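Local coordinates for ESX-1 secretion-associated protein EspB (Mycobacterium marinum, PDB 7P0Z) that is secreted through the mycobacterial ESX-1 system and assembles into a seven-subunit, channel-like structure that may take part in protein transport, at residues T10-E15 with F175-G180; A73-N78 with I283-P288; S39-A44 with T140-G145; N212-L217 with T267-E272. All blocks are in the same frame, centred on the assembly; numbering follows the deposited sequence.

Interaction 1: T10-E15 with F175-G180; sequences TVDQQE and FENWEG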
loop_
_atom_site.group_PDB
_atom_site.type_symbol
_atom_site.label_atom_id
_atom_site.label_comp_id
_atom_site.label_asym_id
_atom_site.label_seq_id
_atom_site.Cartn_x
_atom_site.Cartn_y
_atom_site.Cartn_z
ATOM N N THR A 10 31.320 28.617 -36.081
ATOM C CA THR A 10 32.239 28.352 -34.989
ATOM C C THR A 10 31.456 28.194 -33.700
ATOM O O THR A 10 30.685 27.250 -33.545
ATOM C CB THR A 10 33.273 29.471 -34.828
ATOM O OG1 THR A 10 32.613 30.688 -34.481
ATOM C CG2 THR A 10 34.017 29.686 -36.113
ATOM N N VAL A 11 31.657 29.125 -32.772
ATOM C CA VAL A 11 30.914 29.166 -31.521
ATOM C C VAL A 11 30.244 30.520 -31.415
ATOM O O VAL A 11 30.911 31.556 -31.507
ATOM C CB VAL A 11 31.814 28.917 -30.302
ATOM C CG1 VAL A 11 30.965 28.762 -29.076
ATOM C CG2 VAL A 11 32.623 27.682 -30.505
ATOM N N ASP A 12 28.934 30.508 -31.187
ATOM C CA ASP A 12 28.161 31.736 -31.076
ATOM C C ASP A 12 28.141 32.199 -29.631
ATOM O O ASP A 12 27.271 31.836 -28.851
ATOM C CB ASP A 12 26.756 31.534 -31.595
ATOM C CG ASP A 12 26.115 32.819 -31.946
ATOM O OD1 ASP A 12 26.855 33.811 -32.059
ATOM O OD2 ASP A 12 24.883 32.857 -32.089
ATOM N N GLN A 13 29.111 33.038 -29.284
ATOM C CA GLN A 13 29.115 33.684 -27.984
ATOM C C GLN A 13 27.892 34.548 -27.773
ATOM O O GLN A 13 27.434 34.703 -26.638
ATOM C CB GLN A 13 30.356 34.545 -27.843
ATOM C CG GLN A 13 31.603 33.770 -27.721
ATOM C CD GLN A 13 32.734 34.645 -27.337
ATOM O OE1 GLN A 13 33.766 34.654 -27.981
ATOM N NE2 GLN A 13 32.539 35.421 -26.297
ATOM N N GLN A 14 27.376 35.155 -28.833
ATOM C CA GLN A 14 26.260 36.064 -28.656
ATOM C C GLN A 14 25.019 35.322 -28.195
ATOM O O GLN A 14 24.241 35.847 -27.397
ATOM C CB GLN A 14 25.994 36.831 -29.942
ATOM C CG GLN A 14 25.197 38.093 -29.747
ATOM C CD GLN A 14 25.719 38.964 -28.637
ATOM O OE1 GLN A 14 26.910 39.203 -28.517
ATOM N NE2 GLN A 14 24.819 39.450 -27.817
ATOM N N GLU A 15 24.824 34.094 -28.673
ATOM C CA GLU A 15 23.723 33.293 -28.171
ATOM C C GLU A 15 23.858 33.059 -26.678
ATOM O O GLU A 15 22.886 33.187 -25.930
ATOM C CB GLU A 15 23.654 31.960 -28.900
ATOM C CG GLU A 15 22.420 31.171 -28.526
ATOM C CD GLU A 15 22.606 29.678 -28.590
ATOM O OE1 GLU A 15 23.254 29.116 -27.694
ATOM O OE2 GLU A 15 22.077 29.053 -29.519
ATOM N N PHE A 175 20.283 24.943 -25.710
ATOM C CA PHE A 175 20.872 25.882 -26.645
ATOM C C PHE A 175 20.729 25.376 -28.066
ATOM O O PHE A 175 20.732 24.177 -28.317
ATOM C CB PHE A 175 22.340 26.092 -26.325
ATOM C CG PHE A 175 22.584 26.553 -24.941
ATOM C CD1 PHE A 175 22.333 27.855 -24.578
ATOM C CD2 PHE A 175 23.073 25.687 -23.994
ATOM C CE1 PHE A 175 22.557 28.274 -23.296
ATOM C CE2 PHE A 175 23.302 26.104 -22.712
ATOM C CZ PHE A 175 23.045 27.400 -22.363
ATOM N N GLU A 176 20.606 26.305 -28.999
ATOM C CA GLU A 176 20.640 25.930 -30.405
ATOM C C GLU A 176 22.051 25.597 -30.858
ATOM O O GLU A 176 22.340 24.465 -31.243
ATOM C CB GLU A 176 20.093 27.055 -31.260
ATOM C CG GLU A 176 18.700 27.405 -30.983
ATOM C CD GLU A 176 18.301 28.678 -31.676
ATOM O OE1 GLU A 176 19.175 29.544 -31.871
ATOM O OE2 GLU A 176 17.122 28.813 -32.053
ATOM N N ASN A 177 22.949 26.568 -30.797
ATOM C CA ASN A 177 24.230 26.468 -31.468
ATOM C C ASN A 177 25.398 26.237 -30.537
ATOM O O ASN A 177 26.537 26.335 -30.976
ATOM C CB ASN A 177 24.491 27.726 -32.285
ATOM C CG ASN A 177 23.371 28.047 -33.183
ATOM O OD1 ASN A 177 22.993 27.244 -34.017
ATOM N ND2 ASN A 177 22.813 29.223 -33.023
ATOM N N TRP A 178 25.174 25.946 -29.279
ATOM C CA TRP A 178 26.282 25.755 -28.369
ATOM C C TRP A 178 26.383 24.294 -27.992
ATOM O O TRP A 178 25.375 23.641 -27.741
ATOM C CB TRP A 178 26.135 26.614 -27.128
ATOM C CG TRP A 178 27.365 26.642 -26.340
ATOM C CD1 TRP A 178 28.617 26.456 -26.794
ATOM C CD2 TRP A 178 27.466 26.807 -24.938
ATOM N NE1 TRP A 178 29.508 26.516 -25.771
ATOM C CE2 TRP A 178 28.825 26.734 -24.612
ATOM C CE3 TRP A 178 26.541 27.028 -23.922
ATOM C CZ2 TRP A 178 29.283 26.873 -23.320
ATOM C CZ3 TRP A 178 26.995 27.161 -22.646
ATOM C CH2 TRP A 178 28.354 27.084 -22.351
ATOM N N GLU A 179 27.602 23.779 -27.958
ATOM C CA GLU A 179 27.794 22.359 -27.762
ATOM C C GLU A 179 29.121 22.144 -27.062
ATOM O O GLU A 179 29.933 23.057 -26.950
ATOM C CB GLU A 179 27.718 21.626 -29.097
ATOM C CG GLU A 179 27.397 20.174 -28.942
ATOM C CD GLU A 179 27.108 19.498 -30.259
ATOM O OE1 GLU A 179 27.294 20.149 -31.306
ATOM O OE2 GLU A 179 26.655 18.335 -30.249
ATOM N N GLY A 180 29.318 20.953 -26.547
ATOM C CA GLY A 180 30.517 20.623 -25.816
ATOM C C GLY A 180 30.230 20.403 -24.352
ATOM O O GLY A 180 29.082 20.343 -23.916
#
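E15, in the first turn of helix 13-23, thrusts its carboxylate into the bend of 175-180, the loop that carries the WxG motif (W178-E179-G180) of this secreted family. One oxygen does the gripping: OE2 of E15 accepts from N177 N at 2.9 Å in a nearly straight bond (169°) that arrives on the syn side, 24° out of the carboxylate plane. E176 N adds a weak, bent bond to the same OE2. A glutamate suits the place because its CG stands anti to the backbone N (chi1 -173°) and the chain beyond runs extended, carrying an acceptor from the helix to two successive loop N-H groups. E15 OE1 turns the other way and lies 3.4 Å from F175 CB. E15 OE2 also comes within 3.8 Å of E176 OE1, a closeness of like charge that the two N-H groups probably offset. Beside this polar grip, V11 CG1 touches W178 CD1 at 4.0 Å.

Further out, W178 NE1 is hydrogen-bonded to Y83 OH, a pairing consistent with the bipartite WxG and YxxxD/E secretion signal of such proteins. F175 N is held by E187 of helix 181-224, for which G180, at positive phi, is the N-cap. W178 CE3 sits 3.6 Å above the F175 ring plane, displaced toward its rim, while F175 CZ lies at the indole edge, in its plane.

Interaction 2: A73-N78 with I283-P288; sequences ATSLRN and IKIDPP
S75 and I285 bring their CA atoms to 4.6 Å, and N78 and P287 theirs to 4.8 Å, as the extended segment 283-288 runs along one flank of helix 42-81 in the same direction as the helix. S75 and N78, three residues apart and so on the same helical face, both direct their CB atoms at the tail. Small size lets S75 sit this close, and its hydroxyl serves the tail twice: OG donates to I283 O at 2.5 Å, tilted 20° from the carbonyl plane, and accepts from I285 N at 3.1 Å. One side chain thus satisfies polar backbone atoms on both sides of K284. N78 continues the pattern a turn later, its ND2 donating to I285 O in an almost straight bond (171°), although the modelled length of 2.4 Å is too short to trust.

With CG anti to its carbonyl carbon (chi1 -65°), N78 lays its amide alongside the P287 ring, the two side chains pointing the same way and N78 ND2 3.5 Å from P287 CD. An asparagine suits the place: its short amide offers an N-H donor to the I285 carbonyl and still lies beside the proline. Between the two polar residues, I285 turns its CG1 onto S75 CB at 3.7 Å. K284 and D286 face away and form a weak salt bridge with each other. Its backbone bonded to S75 and N78 of helix 42-81 and, through I283 N, to S189 of helix 181-224, the C-terminal segment joins the PE-like and PPE-like parts of the helical bundle.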
loop_
_atom_site.group_PDB
_atom_site.type_symbol
_atom_site.label_atom_id
_atom_site.label_comp_id
_atom_site.label_asym_id
_atom_site.label_seq_id
_atom_site.Cartn_x
_atom_site.Cartn_y
_atom_site.Cartn_z
ATOM N N ALA A 73 23.695 32.941 -14.423
ATOM C CA ALA A 73 24.007 33.888 -15.484
ATOM C C ALA A 73 25.482 34.269 -15.474
ATOM O O ALA A 73 26.108 34.397 -16.531
ATOM C CB ALA A 73 23.135 35.129 -15.352
ATOM N N THR A 74 26.052 34.456 -14.290
ATOM C CA THR A 74 27.478 34.723 -14.215
ATOM C C THR A 74 28.291 33.569 -14.780
ATOM O O THR A 74 29.253 33.786 -15.522
ATOM C CB THR A 74 27.880 35.015 -12.777
ATOM O OG1 THR A 74 27.117 36.112 -12.294
ATOM C CG2 THR A 74 29.316 35.356 -12.701
ATOM N N SER A 75 27.925 32.342 -14.445
ATOM C CA SER A 75 28.663 31.213 -14.990
ATOM C C SER A 75 28.549 31.156 -16.504
ATOM O O SER A 75 29.508 30.797 -17.189
ATOM C CB SER A 75 28.188 29.908 -14.370
ATOM O OG SER A 75 28.572 29.831 -13.021
ATOM N N LEU A 76 27.385 31.489 -17.044
ATOM C CA LEU A 76 27.244 31.503 -18.491
ATOM C C LEU A 76 28.126 32.562 -19.124
ATOM O O LEU A 76 28.706 32.339 -20.183
ATOM C CB LEU A 76 25.796 31.727 -18.888
ATOM C CG LEU A 76 24.850 30.570 -18.634
ATOM C CD1 LEU A 76 23.430 31.057 -18.744
ATOM C CD2 LEU A 76 25.107 29.469 -19.604
ATOM N N ARG A 77 28.219 33.730 -18.507
ATOM C CA ARG A 77 29.083 34.761 -19.059
ATOM C C ARG A 77 30.541 34.343 -19.020
ATOM O O ARG A 77 31.294 34.616 -19.957
ATOM C CB ARG A 77 28.872 36.068 -18.325
ATOM C CG ARG A 77 27.530 36.606 -18.585
ATOM C CD ARG A 77 27.369 37.962 -18.058
ATOM N NE ARG A 77 25.994 38.381 -18.211
ATOM C CZ ARG A 77 25.109 38.351 -17.230
ATOM N NH1 ARG A 77 25.476 37.932 -16.035
ATOM N NH2 ARG A 77 23.867 38.742 -17.442
ATOM N N ASN A 78 30.955 33.667 -17.961
ATOM C CA ASN A 78 32.318 33.163 -17.931
ATOM C C ASN A 78 32.544 32.130 -19.026
ATOM O O ASN A 78 33.556 32.162 -19.740
ATOM C CB ASN A 78 32.629 32.585 -16.559
ATOM C CG ASN A 78 32.616 33.631 -15.478
ATOM O OD1 ASN A 78 32.544 34.822 -15.748
ATOM N ND2 ASN A 78 32.686 33.191 -14.241
ATOM N N ILE A 283 25.643 25.859 -11.287
ATOM C CA ILE A 283 26.981 25.452 -11.667
ATOM C C ILE A 283 27.905 26.659 -11.635
ATOM O O ILE A 283 27.518 27.771 -11.998
ATOM C CB ILE A 283 26.974 24.771 -13.041
ATOM C CG1 ILE A 283 28.278 24.023 -13.232
ATOM C CG2 ILE A 283 26.745 25.760 -14.151
ATOM C CD1 ILE A 283 28.400 23.415 -14.535
ATOM N N LYS A 284 29.122 26.461 -11.158
ATOM C CA LYS A 284 30.092 27.539 -11.087
ATOM C C LYS A 284 31.122 27.392 -12.192
ATOM O O LYS A 284 31.728 26.333 -12.348
ATOM C CB LYS A 284 30.783 27.586 -9.736
ATOM C CG LYS A 284 31.366 28.933 -9.492
ATOM C CD LYS A 284 31.368 29.290 -8.052
ATOM C CE LYS A 284 32.335 28.442 -7.307
ATOM N NZ LYS A 284 33.674 28.503 -7.922
ATOM N N ILE A 285 31.289 28.446 -12.974
ATOM C CA ILE A 285 32.308 28.513 -14.002
ATOM C C ILE A 285 33.147 29.733 -13.702
ATOM O O ILE A 285 32.632 30.852 -13.700
ATOM C CB ILE A 285 31.713 28.620 -15.408
ATOM C CG1 ILE A 285 30.698 27.517 -15.682
ATOM C CG2 ILE A 285 32.803 28.506 -16.407
ATOM C CD1 ILE A 285 31.270 26.186 -15.734
ATOM N N ASP A 286 34.429 29.531 -13.466
ATOM C CA ASP A 286 35.282 30.656 -13.158
ATOM C C ASP A 286 35.627 31.432 -14.414
ATOM O O ASP A 286 35.652 30.872 -15.506
ATOM C CB ASP A 286 36.552 30.184 -12.499
ATOM C CG ASP A 286 36.285 29.453 -11.252
ATOM O OD1 ASP A 286 35.419 29.914 -10.489
ATOM O OD2 ASP A 286 36.924 28.411 -11.033
ATOM N N PRO A 287 35.915 32.722 -14.284
ATOM C CA PRO A 287 36.403 33.464 -15.429
ATOM C C PRO A 287 37.714 32.876 -15.903
ATOM O O PRO A 287 38.492 32.325 -15.105
ATOM C CB PRO A 287 36.588 34.883 -14.878
ATOM C CG PRO A 287 35.894 34.895 -13.589
ATOM C CD PRO A 287 35.969 33.525 -13.061
ATOM N N PRO A 288 37.978 32.926 -17.194
ATOM C CA PRO A 288 39.211 32.462 -17.816
ATOM C C PRO A 288 40.453 33.158 -17.253
ATOM O O PRO A 288 40.401 34.333 -16.889
ATOM C CB PRO A 288 39.013 32.832 -19.273
ATOM C CG PRO A 288 37.594 32.979 -19.433
ATOM C CD PRO A 288 37.062 33.502 -18.177
#

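Interaction 3: S39-A44 with T140-G145; sequences SGLTAA and TKLESG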
loop_
_atom_site.group_PDB
_atom_site.type_symbol
_atom_site.label_atom_id
_atom_site.label_comp_id
_atom_site.label_asym_id
_atom_site.label_seq_id
_atom_site.Cartn_x
_atom_site.Cartn_y
_atom_site.Cartn_z
ATOM N N SER A 39 -13.635 33.799 9.954
ATOM C CA SER A 39 -14.616 33.987 11.001
ATOM C C SER A 39 -13.883 34.413 12.257
ATOM O O SER A 39 -12.725 34.824 12.207
ATOM C CB SER A 39 -15.426 32.711 11.235
ATOM O OG SER A 39 -14.690 31.798 12.008
ATOM N N GLY A 40 -14.570 34.328 13.390
ATOM C CA GLY A 40 -13.989 34.619 14.674
ATOM C C GLY A 40 -13.531 33.413 15.436
ATOM O O GLY A 40 -12.978 33.558 16.526
ATOM N N LEU A 41 -13.726 32.222 14.897
ATOM C CA LEU A 41 -13.287 31.023 15.579
ATOM C C LEU A 41 -11.773 30.985 15.707
ATOM O O LEU A 41 -11.044 31.548 14.896
ATOM C CB LEU A 41 -13.779 29.800 14.840
ATOM C CG LEU A 41 -15.306 29.827 14.811
ATOM C CD1 LEU A 41 -15.846 28.817 13.840
ATOM C CD2 LEU A 41 -15.847 29.578 16.191
ATOM N N THR A 42 -11.301 30.331 16.757
ATOM C CA THR A 42 -9.869 30.295 17.000
ATOM C C THR A 42 -9.153 29.456 15.951
ATOM O O THR A 42 -8.038 29.788 15.537
ATOM C CB THR A 42 -9.592 29.782 18.411
ATOM O OG1 THR A 42 -8.188 29.765 18.652
ATOM C CG2 THR A 42 -10.106 28.392 18.582
ATOM N N ALA A 43 -9.780 28.379 15.495
ATOM C CA ALA A 43 -9.170 27.567 14.459
ATOM C C ALA A 43 -9.049 28.346 13.162
ATOM O O ALA A 43 -8.094 28.165 12.407
ATOM C CB ALA A 43 -9.970 26.292 14.247
ATOM N N ALA A 44 -10.011 29.217 12.888
ATOM C CA ALA A 44 -9.921 30.043 11.696
ATOM C C ALA A 44 -8.741 30.991 11.777
ATOM O O ALA A 44 -8.036 31.203 10.789
ATOM C CB ALA A 44 -11.215 30.820 11.501
ATOM N N THR A 140 -21.874 33.752 17.123
ATOM C CA THR A 140 -21.349 35.090 16.926
ATOM C C THR A 140 -19.983 35.035 16.283
ATOM O O THR A 140 -19.693 35.800 15.363
ATOM C CB THR A 140 -21.271 35.818 18.251
ATOM O OG1 THR A 140 -22.462 35.559 18.981
ATOM C CG2 THR A 140 -21.173 37.276 18.008
ATOM N N LYS A 141 -19.137 34.126 16.749
ATOM C CA LYS A 141 -17.842 33.945 16.117
ATOM C C LYS A 141 -17.994 33.494 14.676
ATOM O O LYS A 141 -17.384 34.064 13.774
ATOM C CB LYS A 141 -17.027 32.937 16.905
ATOM C CG LYS A 141 -16.315 33.539 18.048
ATOM C CD LYS A 141 -15.615 32.479 18.825
ATOM C CE LYS A 141 -15.306 32.986 20.186
ATOM N NZ LYS A 141 -15.275 34.443 20.114
ATOM N N LEU A 142 -18.836 32.497 14.437
ATOM C CA LEU A 142 -18.960 31.958 13.098
ATOM C C LEU A 142 -19.433 32.995 12.095
ATOM O O LEU A 142 -19.095 32.910 10.916
ATOM C CB LEU A 142 -19.909 30.780 13.112
ATOM C CG LEU A 142 -20.004 30.071 11.772
ATOM C CD1 LEU A 142 -18.689 29.366 11.460
ATOM C CD2 LEU A 142 -21.146 29.107 11.780
ATOM N N GLU A 143 -20.219 33.962 12.513
ATOM C CA GLU A 143 -20.725 34.918 11.547
ATOM C C GLU A 143 -19.929 36.197 11.509
ATOM O O GLU A 143 -20.283 37.106 10.764
ATOM C CB GLU A 143 -22.183 35.230 11.835
ATOM C CG GLU A 143 -23.026 33.990 11.912
ATOM C CD GLU A 143 -24.439 34.269 12.347
ATOM O OE1 GLU A 143 -24.837 35.453 12.368
ATOM O OE2 GLU A 143 -25.156 33.304 12.666
ATOM N N SER A 144 -18.868 36.290 12.282
ATOM C CA SER A 144 -18.006 37.445 12.212
ATOM C C SER A 144 -17.003 37.275 11.070
ATOM O O SER A 144 -17.071 36.335 10.280
ATOM C CB SER A 144 -17.306 37.639 13.544
ATOM O OG SER A 144 -16.496 38.779 13.504
ATOM N N GLY A 145 -16.062 38.192 10.975
ATOM C CA GLY A 145 -15.058 38.106 9.952
ATOM C C GLY A 145 -15.611 38.487 8.598
ATOM O O GLY A 145 -16.732 38.971 8.463
#
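L41 forks against helix 133-143: its CD2 rests on K141 CB at 3.6 Å, while CD1 meets L142 CD1 at 3.7 Å. A branched side chain fits here because its two methyls reach two successive residues, crossing both at a slant. The K141 aliphatic chain passes beside the G40 carbonyl, CG lying 3.7 Å from G40 O.

Backbone joins backbone next to this. G40 N donates to K141 O at 2.9 Å from above the carbonyl plane, 43° out of it, and S144 N reaches the same oxygen from the opposite face. S39 folds its hydroxyl between its own N and carbonyl carbon (chi1 79°), where OG receives L41 N at 3.1 Å and closes an ST turn. Glycine keeps the approach close: G145 adopts positive phi and, lacking a side chain, leaves room for S39 CA, which makes a CA-H...O contact of 3.5 Å with S144 O.

L41 is the N-cap of helix 42-81, so the start of this PE-like helix meets the last part of helix 133-143, in the PPE-like region. Y265 of helix 244-268 touches S39 and L41, and A221 of helix 181-224 lies against L142.

Interaction 4: N212-L217 with T267-E272; sequences NFMAQL and TKADLE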
loop_
_atom_site.group_PDB
_atom_site.type_symbol
_atom_site.label_atom_id
_atom_site.label_comp_id
_atom_site.label_asym_id
_atom_site.label_seq_id
_atom_site.Cartn_x
_atom_site.Cartn_y
_atom_site.Cartn_z
ATOM N N ASN A 212 -8.580 28.204 -0.841
ATOM C CA ASN A 212 -9.906 27.889 -1.345
ATOM C C ASN A 212 -10.619 26.925 -0.425
ATOM O O ASN A 212 -11.830 27.030 -0.213
ATOM C CB ASN A 212 -9.812 27.308 -2.745
ATOM C CG ASN A 212 -9.709 28.359 -3.785
ATOM O OD1 ASN A 212 -10.328 29.402 -3.674
ATOM N ND2 ASN A 212 -8.932 28.101 -4.813
ATOM N N PHE A 213 -9.884 25.970 0.115
ATOM C CA PHE A 213 -10.459 25.028 1.050
ATOM C C PHE A 213 -11.010 25.739 2.271
ATOM O O PHE A 213 -12.076 25.386 2.776
ATOM C CB PHE A 213 -9.395 24.028 1.450
ATOM C CG PHE A 213 -9.864 23.005 2.385
ATOM C CD1 PHE A 213 -10.443 21.856 1.923
ATOM C CD2 PHE A 213 -9.746 23.192 3.740
ATOM C CE1 PHE A 213 -10.870 20.907 2.787
ATOM C CE2 PHE A 213 -10.186 22.247 4.601
ATOM C CZ PHE A 213 -10.742 21.101 4.126
ATOM N N MET A 214 -10.287 26.731 2.771
ATOM C CA MET A 214 -10.766 27.468 3.928
ATOM C C MET A 214 -12.033 28.238 3.609
ATOM O O MET A 214 -12.962 28.285 4.418
ATOM C CB MET A 214 -9.689 28.408 4.441
ATOM C CG MET A 214 -8.661 27.714 5.285
ATOM S SD MET A 214 -9.362 26.721 6.608
ATOM C CE MET A 214 -10.209 27.962 7.574
ATOM N N ALA A 215 -12.091 28.850 2.436
ATOM C CA ALA A 215 -13.315 29.545 2.056
ATOM C C ALA A 215 -14.504 28.588 1.967
ATOM O O ALA A 215 -15.601 28.886 2.462
ATOM C CB ALA A 215 -13.103 30.275 0.738
ATOM N N GLN A 216 -14.308 27.429 1.353
ATOM C CA GLN A 216 -15.416 26.493 1.257
ATOM C C GLN A 216 -15.808 25.955 2.619
ATOM O O GLN A 216 -16.982 25.682 2.862
ATOM C CB GLN A 216 -15.082 25.351 0.315
ATOM C CG GLN A 216 -14.899 25.842 -1.054
ATOM C CD GLN A 216 -16.029 26.747 -1.471
ATOM O OE1 GLN A 216 -15.854 27.955 -1.597
ATOM N NE2 GLN A 216 -17.198 26.172 -1.682
ATOM N N LEU A 217 -14.840 25.781 3.509
ATOM C CA LEU A 217 -15.154 25.352 4.858
ATOM C C LEU A 217 -16.005 26.382 5.570
ATOM O O LEU A 217 -16.937 26.031 6.296
ATOM C CB LEU A 217 -13.873 25.109 5.640
ATOM C CG LEU A 217 -14.101 24.515 7.030
ATOM C CD1 LEU A 217 -14.735 23.133 6.946
ATOM C CD2 LEU A 217 -12.830 24.494 7.844
ATOM N N THR A 267 -11.157 20.482 13.121
ATOM C CA THR A 267 -10.154 19.565 12.615
ATOM C C THR A 267 -9.796 19.862 11.173
ATOM O O THR A 267 -8.632 19.755 10.794
ATOM C CB THR A 267 -10.604 18.127 12.769
ATOM O OG1 THR A 267 -11.812 17.926 12.048
ATOM C CG2 THR A 267 -10.831 17.851 14.216
ATOM N N LYS A 268 -10.763 20.230 10.349
ATOM C CA LYS A 268 -10.427 20.461 8.959
ATOM C C LYS A 268 -9.694 21.770 8.750
ATOM O O LYS A 268 -9.009 21.920 7.743
ATOM C CB LYS A 268 -11.673 20.437 8.100
ATOM C CG LYS A 268 -12.225 19.077 7.946
ATOM C CD LYS A 268 -13.238 19.046 6.869
ATOM C CE LYS A 268 -13.811 17.682 6.790
ATOM N NZ LYS A 268 -12.765 16.707 6.472
ATOM N N ALA A 269 -9.803 22.704 9.670
ATOM C CA ALA A 269 -9.081 23.952 9.555
ATOM C C ALA A 269 -7.666 23.859 10.062
ATOM O O ALA A 269 -7.053 24.883 10.339
ATOM C CB ALA A 269 -9.815 25.061 10.300
ATOM N N ASP A 270 -7.133 22.669 10.207
ATOM C CA ASP A 270 -5.760 22.479 10.637
ATOM C C ASP A 270 -4.910 22.267 9.393
ATOM O O ASP A 270 -4.865 21.170 8.840
ATOM C CB ASP A 270 -5.674 21.303 11.591
ATOM C CG ASP A 270 -4.517 21.410 12.523
ATOM O OD1 ASP A 270 -4.273 22.515 13.037
ATOM O OD2 ASP A 270 -3.846 20.389 12.742
ATOM N N LEU A 271 -4.242 23.322 8.953
ATOM C CA LEU A 271 -3.572 23.321 7.666
ATOM C C LEU A 271 -2.135 22.859 7.778
ATOM O O LEU A 271 -1.440 23.178 8.738
ATOM C CB LEU A 271 -3.612 24.705 7.043
ATOM C CG LEU A 271 -5.035 25.090 6.691
ATOM C CD1 LEU A 271 -5.075 26.477 6.107
ATOM C CD2 LEU A 271 -5.594 24.074 5.727
ATOM N N GLU A 272 -1.708 22.099 6.796
ATOM C CA GLU A 272 -0.322 21.697 6.721
ATOM C C GLU A 272 0.564 22.905 6.443
ATOM O O GLU A 272 0.213 23.759 5.639
ATOM C CB GLU A 272 -0.135 20.680 5.621
ATOM C CG GLU A 272 -0.737 19.373 5.940
ATOM C CD GLU A 272 0.151 18.556 6.824
ATOM O OE1 GLU A 272 1.074 17.891 6.303
ATOM O OE2 GLU A 272 -0.060 18.588 8.047
#
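This is an apolar contact in the middle of the elongated molecule, where M214 and L217 of helix 181-224 close over A269, the first residue past the end of helix 244-268. The methyl of A269 is the shared target: L217 CD2 lies 3.9 Å from A269 CB, and M214 CE 4.0 Å from it. Alanine suits this place because a single small methyl lets two larger side chains approach together. M214 gets there by bending at chi2 and chi3 (-51° and -62°), which curls its thioether back over the alanine and leaves CG to meet L271 CD1 at 3.9 Å.

Both segments belong to the PPE-like part of an all-helical bundle, and the contact fastens the turn that follows its last helix onto its longest one. L271 and M214 both rest on A47 of helix 42-81, while M214 also touches M151 of helix 149-166, so the cluster is shared by several helices.

Toward the outside, F213 meets K268 at about a right angle. Its ring presents an edge, with CE2 3.4 Å from K268 O and the oxygen near the ring plane. K268 lends only its aliphatic base, CB standing 4.1 Å from F213 CZ, while its chain leads the ammonium away.

How the interactions relate
The four contacts form two pairs along the elongated bundle. Interactions 1 and 2 lie near one end, their centres about 15 Å apart, joined where L76 packs on F175 and W178. Interactions 3 and 4, about 13 Å apart between centres, meet through A43 and A269; their centres lie about 46 to 60 Å from those of the first pair. Helix 42-81 serves both groups, entering interaction 2 near its end and interaction 3 at its start. Interaction 2 is a surface contact and the others are partly buried. Chemistry follows place: side chains bind loop backbone in 1 and 2, backbone bonds backbone beside leucines in 3, and 4 has no hydrogen bond across.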